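Long-range contacts in Exo-beta-1,3-glucanase (Streptomyces sp. SirexAA-E, PDB 4PEY), which hydrolyses laminarin and laminarioligosaccharides as an exo-beta-1,3-glucanase, releasing glucose and laminaribiose: residues 353-358 / 388-393; 410-415 / 462-467; 424-429 / 446-451. The protein carries 1 engineered substitution. All blocks are in the same frame, centred on the assembly; numbering follows the deposited sequence. Where two conformers were deposited one is given.

Contact 1: residues 353-358 / 388-393; sequences GSDGAS and VVNSND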
loop_
_atom_site.group_PDB
_atom_site.type_symbol
_atom_site.label_atom_id
_atom_site.label_comp_id
_atom_site.label_asym_id
_atom_site.label_seq_id
_atom_site.Cartn_x
_atom_site.Cartn_y
_atom_site.Cartn_z
ATOM N N GLY A 353 5.773 -5.702 -16.991
ATOM C CA GLY A 353 6.084 -5.505 -18.396
ATOM C C GLY A 353 7.571 -5.613 -18.695
ATOM O O GLY A 353 8.398 -5.519 -17.787
ATOM N N SER A 354 7.908 -5.807 -19.967
ATOM C CA SER A 354 9.304 -5.901 -20.394
ATOM C C SER A 354 9.922 -4.526 -20.641
ATOM O O SER A 354 9.211 -3.551 -20.865
ATOM C CB SER A 354 9.423 -6.751 -21.664
ATOM O OG SER A 354 8.815 -6.100 -22.767
ATOM N N ASP A 355 11.250 -4.455 -20.612
ATOM C CA ASP A 355 11.949 -3.216 -20.938
ATOM C C ASP A 355 11.613 -2.762 -22.365
ATOM O O ASP A 355 11.778 -3.517 -23.319
ATOM C CB ASP A 355 13.458 -3.405 -20.780
ATOM C CG ASP A 355 14.231 -2.112 -20.941
ATOM O OD1 ASP A 355 13.754 -1.058 -20.466
ATOM O OD2 ASP A 355 15.321 -2.153 -21.549
ATOM N N GLY A 356 11.122 -1.535 -22.505
ATOM C CA GLY A 356 10.778 -1.001 -23.812
ATOM C C GLY A 356 9.380 -1.353 -24.285
ATOM O O GLY A 356 9.018 -1.047 -25.424
ATOM N N ALA A 357 8.603 -1.986 -23.407
ATOM C CA ALA A 357 7.227 -2.392 -23.695
ATOM C C ALA A 357 6.417 -1.243 -24.270
ATOM O O ALA A 357 6.350 -0.161 -23.689
ATOM C CB ALA A 357 6.557 -2.919 -22.435
ATOM N N SER A 358 5.758 -1.512 -25.388
ATOM C CA SER A 358 5.276 -0.469 -26.267
ATOM C C SER A 358 3.757 -0.490 -26.536
ATOM O O SER A 358 3.194 0.469 -27.076
ATOM C CB SER A 358 6.050 -0.579 -27.588
ATOM O OG SER A 358 6.067 -1.930 -28.081
ATOM N N VAL A 388 9.862 -1.806 -11.118
ATOM C CA VAL A 388 9.958 -1.158 -12.419
ATOM C C VAL A 388 8.632 -1.359 -13.136
ATOM O O VAL A 388 8.210 -2.505 -13.365
ATOM C CB VAL A 388 11.112 -1.722 -13.275
ATOM C CG1 VAL A 388 11.140 -1.052 -14.653
ATOM C CG2 VAL A 388 12.445 -1.549 -12.567
ATOM N N VAL A 389 7.950 -0.258 -13.459
ATOM C CA VAL A 389 6.681 -0.362 -14.181
ATOM C C VAL A 389 6.894 0.029 -15.639
ATOM O O VAL A 389 6.995 1.214 -15.970
ATOM C CB VAL A 389 5.581 0.522 -13.560
ATOM C CG1 VAL A 389 4.282 0.375 -14.337
ATOM C CG2 VAL A 389 5.372 0.154 -12.095
ATOM N N ASN A 390 6.969 -0.981 -16.501
ATOM C CA ASN A 390 7.157 -0.778 -17.931
ATOM C C ASN A 390 5.837 -0.662 -18.699
ATOM O O ASN A 390 5.722 0.128 -19.641
ATOM C CB ASN A 390 7.982 -1.931 -18.517
ATOM C CG ASN A 390 9.425 -1.903 -18.057
ATOM O OD1 ASN A 390 10.116 -0.897 -18.227
ATOM N ND2 ASN A 390 9.891 -3.004 -17.473
ATOM N N SER A 391 4.843 -1.452 -18.301
ATOM C CA SER A 391 3.597 -1.546 -19.072
ATOM C C SER A 391 2.744 -0.285 -19.027
ATOM O O SER A 391 2.460 0.255 -17.949
ATOM C CB SER A 391 2.754 -2.726 -18.590
ATOM O OG SER A 391 3.413 -3.958 -18.836
ATOM N N ASN A 392 2.333 0.170 -20.208
ATOM C CA ASN A 392 1.414 1.296 -20.325
ATOM C C ASN A 392 0.098 1.005 -19.613
ATOM O O ASN A 392 -0.349 -0.147 -19.579
ATOM C CB ASN A 392 1.133 1.623 -21.798
ATOM C CG ASN A 392 2.347 2.172 -22.526
ATOM O OD1 ASN A 392 3.357 2.511 -21.921
ATOM N ND2 ASN A 392 2.246 2.262 -23.845
ATOM N N ASP A 393 -0.495 2.061 -19.054
ATOM C CA ASP A 393 -1.833 2.069 -18.449
ATOM C C ASP A 393 -1.919 1.329 -17.117
ATOM O O ASP A 393 -3.005 1.154 -16.577
ATOM C CB ASP A 393 -2.879 1.502 -19.431
ATOM C CG ASP A 393 -2.890 2.251 -20.751
ATOM O OD1 ASP A 393 -3.360 3.418 -20.773
ATOM O OD2 ASP A 393 -2.404 1.690 -21.760
HETATM O O HOH W 1 10.083 0.398 -20.692
HETATM O O HOH W 2 7.545 1.021 -21.500
HETATM O O HOH W 3 5.805 2.665 -23.559
#

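Contact 2: residues 410-415 / 462-467; sequences VGWETN and DAPDQA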
loop_
_atom_site.group_PDB
_atom_site.type_symbol
_atom_site.label_atom_id
_atom_site.label_comp_id
_atom_site.label_asym_id
_atom_site.label_seq_id
_atom_site.Cartn_x
_atom_site.Cartn_y
_atom_site.Cartn_z
ATOM N N VAL A 410 20.172 -3.602 8.946
ATOM C CA VAL A 410 19.964 -2.245 8.445
ATOM C C VAL A 410 21.257 -1.434 8.520
ATOM O O VAL A 410 21.980 -1.487 9.517
ATOM C CB VAL A 410 18.846 -1.522 9.249
ATOM C CG1 VAL A 410 18.705 -0.062 8.826
ATOM C CG2 VAL A 410 17.513 -2.260 9.090
ATOM N N GLY A 411 21.553 -0.694 7.458
ATOM C CA GLY A 411 22.724 0.160 7.421
ATOM C C GLY A 411 22.895 0.762 6.043
ATOM O O GLY A 411 22.423 0.195 5.058
ATOM N N TRP A 412 23.591 1.895 5.971
ATOM C CA TRP A 412 23.763 2.627 4.721
ATOM C C TRP A 412 24.269 1.715 3.596
ATOM O O TRP A 412 23.874 1.853 2.439
ATOM C CB TRP A 412 24.718 3.806 4.934
ATOM C CG TRP A 412 24.864 4.698 3.733
ATOM C CD1 TRP A 412 26.000 4.908 3.004
ATOM C CD2 TRP A 412 23.844 5.499 3.123
ATOM N NE1 TRP A 412 25.754 5.785 1.984
ATOM C CE2 TRP A 412 24.437 6.159 2.023
ATOM C CE3 TRP A 412 22.490 5.721 3.396
ATOM C CZ2 TRP A 412 23.723 7.031 1.196
ATOM C CZ3 TRP A 412 21.778 6.591 2.572
ATOM C CH2 TRP A 412 22.399 7.236 1.488
ATOM N N GLU A 413 25.134 0.772 3.945
ATOM C CA GLU A 413 25.540 -0.216 2.958
ATOM C C GLU A 413 24.890 -1.578 3.218
ATOM O O GLU A 413 24.554 -2.276 2.270
ATOM C CB GLU A 413 27.068 -0.331 2.907
ATOM C CG GLU A 413 27.731 0.820 2.131
ATOM C CD GLU A 413 27.066 1.095 0.774
ATOM O OE1 GLU A 413 27.235 0.282 -0.168
ATOM O OE2 GLU A 413 26.367 2.130 0.648
ATOM N N THR A 414 24.651 -1.929 4.478
ATOM C CA THR A 414 24.095 -3.244 4.825
ATOM C C THR A 414 22.757 -3.550 4.142
ATOM O O THR A 414 22.568 -4.663 3.629
ATOM C CB THR A 414 23.943 -3.381 6.350
ATOM O OG1 THR A 414 25.226 -3.188 6.960
ATOM C CG2 THR A 414 23.409 -4.763 6.733
ATOM N N ASN A 415 21.839 -2.587 4.108
ATOM C CA ASN A 415 20.630 -2.786 3.309
ATOM C C ASN A 415 20.459 -1.687 2.258
ATOM O O ASN A 415 19.367 -1.154 2.051
ATOM C CB ASN A 415 19.363 -2.924 4.192
ATOM C CG ASN A 415 18.902 -1.618 4.842
ATOM O OD1 ASN A 415 19.706 -0.776 5.230
ATOM N ND2 ASN A 415 17.579 -1.476 4.999
ATOM N N ASP A 462 19.910 7.453 7.341
ATOM C CA ASP A 462 21.243 7.003 7.723
ATOM C C ASP A 462 22.352 7.410 6.751
ATOM O O ASP A 462 23.458 6.864 6.795
ATOM C CB ASP A 462 21.242 5.476 7.942
ATOM C CG ASP A 462 20.629 4.686 6.786
ATOM O OD1 ASP A 462 20.096 5.278 5.825
ATOM O OD2 ASP A 462 20.665 3.439 6.866
ATOM N N ALA A 463 22.072 8.395 5.907
ATOM C CA ALA A 463 23.117 8.995 5.086
ATOM C C ALA A 463 24.218 9.508 6.012
ATOM O O ALA A 463 23.944 10.277 6.929
ATOM C CB ALA A 463 22.555 10.123 4.236
ATOM N N PRO A 464 25.466 9.068 5.790
ATOM C CA PRO A 464 26.511 9.413 6.764
ATOM C C PRO A 464 26.989 10.861 6.673
ATOM O O PRO A 464 27.445 11.425 7.675
ATOM C CB PRO A 464 27.647 8.439 6.418
ATOM C CG PRO A 464 27.415 8.044 5.007
ATOM C CD PRO A 464 25.915 8.055 4.817
ATOM N N ASP A 465 26.897 11.445 5.483
ATOM C CA ASP A 465 27.353 12.810 5.273
ATOM C C ASP A 465 26.780 13.345 3.968
ATOM O O ASP A 465 26.111 12.617 3.225
ATOM C CB ASP A 465 28.892 12.896 5.284
ATOM C CG ASP A 465 29.558 11.923 4.314
ATOM O OD1 ASP A 465 30.641 11.399 4.663
ATOM O OD2 ASP A 465 29.031 11.686 3.209
ATOM N N GLN A 466 27.023 14.627 3.708
ATOM C CA GLN A 466 26.500 15.279 2.518
ATOM C C GLN A 466 26.994 14.615 1.230
ATOM O O GLN A 466 26.221 14.416 0.289
ATOM C CB GLN A 466 26.880 16.758 2.526
ATOM C CG GLN A 466 26.083 17.587 1.539
ATOM C CD GLN A 466 24.618 17.663 1.930
ATOM O OE1 GLN A 466 24.293 18.082 3.044
ATOM N NE2 GLN A 466 23.723 17.232 1.025
ATOM N N ALA A 467 28.276 14.262 1.199
ATOM C CA ALA A 467 28.879 13.650 0.016
ATOM C C ALA A 467 28.179 12.359 -0.396
ATOM O O ALA A 467 28.128 12.024 -1.585
ATOM C CB ALA A 467 30.350 13.381 0.263
#

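Contact 3: residues 424-429 / 446-451; sequences KGDNVL and SGENGK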
loop_
_atom_site.group_PDB
_atom_site.type_symbol
_atom_site.label_atom_id
_atom_site.label_comp_id
_atom_site.label_asym_id
_atom_site.label_seq_id
_atom_site.Cartn_x
_atom_site.Cartn_y
_atom_site.Cartn_z
ATOM N N LYS A 424 8.324 3.643 -16.221
ATOM C CA LYS A 424 8.766 3.894 -17.595
ATOM C C LYS A 424 7.596 3.879 -18.579
ATOM O O LYS A 424 7.678 4.454 -19.664
ATOM C CB LYS A 424 9.829 2.868 -18.003
ATOM C CG LYS A 424 11.120 3.009 -17.192
ATOM C CD LYS A 424 11.940 1.721 -17.134
ATOM C CE LYS A 424 12.448 1.282 -18.481
ATOM N NZ LYS A 424 13.107 -0.069 -18.381
ATOM N N GLY A 425 6.504 3.226 -18.196
ATOM C CA GLY A 425 5.322 3.166 -19.045
ATOM C C GLY A 425 4.555 4.473 -19.105
ATOM O O GLY A 425 4.713 5.350 -18.238
ATOM N N ASP A 426 3.709 4.586 -20.131
ATOM C CA ASP A 426 2.865 5.758 -20.355
ATOM C C ASP A 426 1.480 5.555 -19.745
ATOM O O ASP A 426 1.009 4.418 -19.639
ATOM C CB ASP A 426 2.715 6.049 -21.859
ATOM C CG ASP A 426 4.029 6.399 -22.531
ATOM O OD1 ASP A 426 4.981 6.804 -21.831
ATOM O OD2 ASP A 426 4.101 6.281 -23.775
ATOM N N ASN A 427 0.831 6.658 -19.365
ATOM C CA ASN A 427 -0.533 6.629 -18.828
ATOM C C ASN A 427 -0.661 5.766 -17.575
ATOM O O ASN A 427 -1.702 5.145 -17.325
ATOM C CB ASN A 427 -1.518 6.154 -19.905
ATOM C CG ASN A 427 -1.380 6.942 -21.197
ATOM O OD1 ASN A 427 -1.294 8.167 -21.175
ATOM N ND2 ASN A 427 -1.336 6.242 -22.325
ATOM N N VAL A 428 0.405 5.735 -16.785
ATOM C CA VAL A 428 0.387 4.985 -15.535
ATOM C C VAL A 428 -0.232 5.844 -14.432
ATOM O O VAL A 428 -0.014 7.056 -14.377
ATOM C CB VAL A 428 1.812 4.511 -15.157
ATOM C CG1 VAL A 428 1.851 3.910 -13.750
ATOM C CG2 VAL A 428 2.308 3.489 -16.189
ATOM N N LEU A 429 -1.052 5.217 -13.594
ATOM C CA LEU A 429 -1.753 5.907 -12.516
ATOM C C LEU A 429 -1.361 5.275 -11.187
ATOM O O LEU A 429 -1.481 4.057 -11.021
ATOM C CB LEU A 429 -3.279 5.827 -12.702
ATOM C CG LEU A 429 -4.110 6.351 -11.522
ATOM C CD1 LEU A 429 -3.928 7.864 -11.345
ATOM C CD2 LEU A 429 -5.578 5.994 -11.684
ATOM N N SER A 446 9.676 8.300 -15.802
ATOM C CA SER A 446 10.251 8.539 -17.122
ATOM C C SER A 446 9.195 8.454 -18.217
ATOM O O SER A 446 9.396 8.951 -19.325
ATOM C CB SER A 446 11.362 7.526 -17.412
ATOM O OG SER A 446 12.376 7.585 -16.419
ATOM N N GLY A 447 8.081 7.797 -17.915
ATOM C CA GLY A 447 7.007 7.645 -18.885
ATOM C C GLY A 447 6.141 8.888 -19.021
ATOM O O GLY A 447 6.227 9.799 -18.200
ATOM N N GLU A 448 5.304 8.917 -20.058
ATOM C CA GLU A 448 4.441 10.066 -20.335
ATOM C C GLU A 448 3.061 9.954 -19.685
ATOM O O GLU A 448 2.568 8.858 -19.415
ATOM C CB GLU A 448 4.269 10.259 -21.848
ATOM C CG GLU A 448 5.524 10.756 -22.544
ATOM C CD GLU A 448 5.909 12.159 -22.121
ATOM O OE1 GLU A 448 5.035 12.903 -21.631
ATOM O OE2 GLU A 448 7.091 12.520 -22.278
ATOM N N ASN A 449 2.451 11.113 -19.454
ATOM C CA ASN A 449 1.100 11.226 -18.910
ATOM C C ASN A 449 0.878 10.421 -17.628
ATOM O O ASN A 449 -0.201 9.863 -17.409
ATOM C CB ASN A 449 0.063 10.819 -19.967
ATOM C CG ASN A 449 -1.357 11.229 -19.584
ATOM O OD1 ASN A 449 -1.577 12.285 -18.966
ATOM N ND2 ASN A 449 -2.322 10.378 -19.916
ATOM N N GLY A 450 1.898 10.354 -16.779
ATOM C CA GLY A 450 1.724 9.751 -15.470
ATOM C C GLY A 450 0.869 10.621 -14.565
ATOM O O GLY A 450 0.826 11.852 -14.705
ATOM N N LYS A 451 0.175 9.974 -13.638
ATOM C CA LYS A 451 -0.618 10.659 -12.628
ATOM C C LYS A 451 -0.405 9.993 -11.280
ATOM O O LYS A 451 -0.447 8.763 -11.189
ATOM C CB LYS A 451 -2.106 10.631 -12.990
ATOM C CG LYS A 451 -2.466 11.509 -14.171
ATOM C CD LYS A 451 -3.952 11.431 -14.467
ATOM C CE LYS A 451 -4.275 12.191 -15.744
ATOM N NZ LYS A 451 -5.698 12.060 -16.162
HETATM O O HOH W 4 3.129 7.262 -17.113
HETATM O O HOH W 5 -2.098 8.397 -15.884
#

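Contact 1: residues 353-358 / 388-393
Two neighbouring coils of the C-terminal parallel beta-helix meet here, where the turns after strands 348-352 and 385-389 bring Gly353 and Ser354 against Asn390. Family 55 enzymes are built from two such helices, and this corner lies far from the annotated sugar sites. The first turn is a type II beta turn, closed by Ala357 N bonding to Ser354 O at 3.0 Å. Gly356 occupies its third position with a positive phi, as is common in this turn. The side chain of Asn390 lies over the turn. Its ND2 donates to Gly353 O at 2.9 Å, with an N-H...O angle of 159°. The acceptor lies close to the amide plane, but the donor stands well above the carbonyl plane of Gly353, 58° out of it. CG is turned anti to the carbonyl carbon (chi1 -70°), which carries the amide over Ser354. There Asn390 CB packs 3.1 Å from Ser354 O. The other end of the amide works through a water, which accepts from Gly356 N and donates to Asn390 OD1, 2.8 Å from OD1. That same oxygen receives a weak bond from Lys424. Ser391 OG sits 3.1 Å from Gly353 CA and bonds weakly to Val352 O. A side chain on Gly353 would run into this hydroxyl. Further along, two waters lie close to Ala357 O, one also 2.8 Å from Asn390 O and the other near Asn392 OD1, which probably also accepts from Asp426 N. The chemistry is thus mostly polar: one direct hydrogen bond, from the Asn390 amide, ties the turn to the next coil, and three waters bridge other polar atoms of the two segments.

Contact 2: residues 410-415 / 462-467
Two loops approach each other at Trp412 and Asp462, whose CA atoms are 5.9 Å apart, and no hydrogen bond joins them. Both leave the C-terminal parallel beta-helix domain on its substrate-binding side, one after strand 399-403 and the other after strand 450-458. Trp412 carries the contact. Its CG is anti to the backbone N (chi1 -175°), which swings the indole across the chain at 462-464. Two CH-pi contacts fall on the same face of the indole. Pro464 CD stands 3.5 Å from the centroid of the five-membered ring, only 2° off its normal. Ala463 CA stands 3.8 Å from the centroid of the six-membered ring. Asp462 comes to the rim instead. Its OD1 lies in the ring plane, 3.4 Å from Trp412 CE3, and the carboxylate is turned nearly perpendicular to the indole. The other oxygen, OD2, is near Trp412 N, but the angle is too poor for a bond. OD2 makes a salt bridge with Arg403, a substrate-binding residue, so the contact holds a second-shell carboxylate that probably steadies that arginine. The loop at 410-415 is also tied internally. Asn415 N bonds back to Gly411 O, and Gly411 N gives a nearly straight bond of 2.9 Å to Asn415 OD1, at 176°.

Contact 3: residues 424-429 / 446-451
Glu448 O is gripped from several sides. Asn427 N donates to it at 2.8 Å, a water donates at 2.9 Å, and Asp426 CA adds a CA-H...O contact. The two segments are equivalent turns in successive coils of the parallel beta-helix, stacked residue on residue. The water also bonds to Gly425 O and Val428 N, so it ties the inside of both turns together. Asp426 OD1 takes the N-H of Glu448 at 2.8 Å and 172°, met from above the carboxylate plane. Asp426 and Glu448 lie side by side and point the same way, but the Glu448 carboxylate goes on to the backbone N-H groups of Thr487 and Thr488 in the next coil. Replacing Asp426 by an alanine would probably leave Glu448 N without its mate and free this edge of the turn to shift. Asn427 and Asn449 both adopt left-handed backbone angles, in keeping with the matching shape of the two turns. Asn449 CG is anti to the backbone N (chi1 -166°), which takes its amide toward Asn427. There Asn449 ND2 gives a 2.7 Å bond to Asn427 OD1. The acceptor lies in the plane of the Asn449 amide, while the two amide planes stand 78° apart. Gly447 fits where a CB would strike Gly425 O, which its CA approaches to 3.3 Å. Beyond the turn the chains run on as parallel strands. Lys451 N bonds to Val428 O at 3.0 Å, and Leu429 CD1 rests 3.7 Å from Lys451 CB.

Overall arrangement
Contacts 1 and 3 lie together at one edge of the C-terminal beta-helix, their centres about 10 Å apart, and both are partly buried. Each joins adjacent coils, and the two touch: Lys424 reaches past the coil of Asn390 to Asp355, in a doubtfully short salt bridge, and Asn392 meets Asp426 in the next coil. Their chemistry differs. Contact 3 stacks matching turns through direct backbone and side-chain bonds, whereas contact 1 joins turns of different shape and relies more on water. Contact 2 is a surface contact about 31 Å from each, centre to centre, on the sugar-binding side. It packs an indole against aliphatic carbons. In sequence, the segments of contact 3 fall between those of contact 2.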